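PDB 4IO2: glutamate receptor 1 from Adineta vaga, which binds glutamate in its extracellular ligand-binding domain, the part crystallised here, and probably works as a ligand-gated ion channel. Local coordinates for residues Y144-R147 with E148-G152. Numbering follows the deposited sequence.
Sequences YYLR and EISGG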
# COMPACT_ATOMS: atom_id res chain seq x y z
N TYR A 144 17.99 3.26 -2.71
CA TYR A 144 17.78 2.64 -4.01
C TYR A 144 19.04 2.77 -4.86
O TYR A 144 19.49 1.80 -5.48
CB TYR A 144 16.56 3.25 -4.73
CG TYR A 144 16.31 2.62 -6.06
CD1 TYR A 144 16.99 3.07 -7.20
CD2 TYR A 144 15.41 1.58 -6.21
CE1 TYR A 144 16.78 2.48 -8.41
CE2 TYR A 144 15.20 0.98 -7.42
CZ TYR A 144 15.88 1.43 -8.51
OH TYR A 144 15.68 0.82 -9.74
N TYR A 145 19.58 3.97 -4.93
CA TYR A 145 20.79 4.22 -5.71
C TYR A 145 21.90 3.28 -5.28
O TYR A 145 22.58 2.65 -6.13
CB TYR A 145 21.21 5.67 -5.56
CG TYR A 145 22.45 6.00 -6.35
CD1 TYR A 145 23.71 5.77 -5.81
CD2 TYR A 145 22.38 6.54 -7.63
CE1 TYR A 145 24.85 6.05 -6.50
CE2 TYR A 145 23.52 6.80 -8.35
CZ TYR A 145 24.76 6.57 -7.76
OH TYR A 145 25.92 6.84 -8.44
N LEU A 146 22.14 3.20 -3.97
CA LEU A 146 23.27 2.45 -3.46
C LEU A 146 23.12 0.94 -3.73
O LEU A 146 24.11 0.26 -4.00
CB LEU A 146 23.45 2.72 -1.96
CG LEU A 146 23.93 4.13 -1.60
CD1 LEU A 146 23.86 4.36 -0.09
CD2 LEU A 146 25.30 4.43 -2.17
N ARG A 147 21.89 0.43 -3.72
CA ARG A 147 21.69 -0.98 -4.03
C ARG A 147 21.67 -1.30 -5.53
O ARG A 147 22.19 -2.33 -5.95
CB ARG A 147 20.39 -1.50 -3.40
CG ARG A 147 20.17 -3.01 -3.64
CD ARG A 147 18.82 -3.51 -3.11
NE ARG A 147 17.76 -2.81 -3.81
CZ ARG A 147 17.01 -1.84 -3.30
NH1 ARG A 147 17.12 -1.49 -2.02
NH2 ARG A 147 16.14 -1.24 -4.09
N GLU A 148 21.04 -0.44 -6.32
CA GLU A 148 20.72 -0.76 -7.72
C GLU A 148 21.64 -0.19 -8.78
O GLU A 148 21.73 -0.73 -9.88
CB GLU A 148 19.33 -0.25 -8.08
CG GLU A 148 18.27 -0.77 -7.16
CD GLU A 148 17.81 -2.16 -7.47
OE1 GLU A 148 17.99 -2.61 -8.61
OE2 GLU A 148 17.24 -2.79 -6.55
N ILE A 149 22.32 0.90 -8.46
CA ILE A 149 23.16 1.57 -9.43
C ILE A 149 24.64 1.42 -9.10
O ILE A 149 25.44 1.03 -9.96
CB ILE A 149 22.78 3.05 -9.55
CG1 ILE A 149 21.39 3.16 -10.17
CG2 ILE A 149 23.80 3.79 -10.41
CD1 ILE A 149 20.84 4.49 -10.07
N SER A 150 25.04 1.72 -7.87
CA SER A 150 26.48 1.85 -7.59
C SER A 150 27.11 0.75 -6.76
O SER A 150 28.28 0.87 -6.42
CB SER A 150 26.73 3.17 -6.87
OG SER A 150 26.17 3.11 -5.54
N GLY A 151 26.40 -0.31 -6.43
CA GLY A 151 27.02 -1.40 -5.68
C GLY A 151 27.53 -0.98 -4.31
O GLY A 151 28.55 -1.48 -3.81
N GLY A 152 26.82 -0.02 -3.72
CA GLY A 152 27.11 0.45 -2.38
C GLY A 152 28.04 1.65 -2.35
O GLY A 152 28.30 2.23 -1.29
O HOH W 1 24.20 -1.96 -7.71
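Glu148 closes the last turn of helix 140-148 by donating its backbone N to Tyr144 O at 2.9 Å, and its side chain folds back over the Tyr144 ring. With CG anti to the carbonyl carbon (chi1 -55°), that atom sits over the ring centre, 3.5 Å from the centroid, a CH-pi contact; the bend at chi2 then swings the carboxylate round to Arg147, its plane only 20° from that of the ring. Lys124 bonds Tyr144 OH, and the Tyr144 side chain lies about 9 Å from the bound glutamate, near the site but no part of it. Arg147 takes Glu148 OE2 side-on: NE lies 2.8 Å and NH2 3.1 Å from that one oxygen, which sits in the guanidinium plane and is met on its anti side. An alanine in place of Arg147 would probably leave OE2 without its charged mate and the carboxylate freer to turn over the tyrosine. Ile149 lays CB over the Tyr145 ring, offset toward the rim. Tyr145 O is shared, accepting Ile149 N and then Ser150 N at 3.2 Å. Ser150 OG turns to Ser153 O, while Tyr145 OH bonds Asn155 OD1. Past Gly151, with its positive phi (62°), Gly152 N meets Leu146 O at 2.7 Å, a backbone bond from i+6 back to i that closes the turn after the helix. Chemically, the carbonyls of Tyr144, Tyr145 and Leu146 are spent on the reversing chain, a water serves Arg147 O, and the neighbouring ion pair probably offsets the carboxylate's unfavourable place at the helix's negative end.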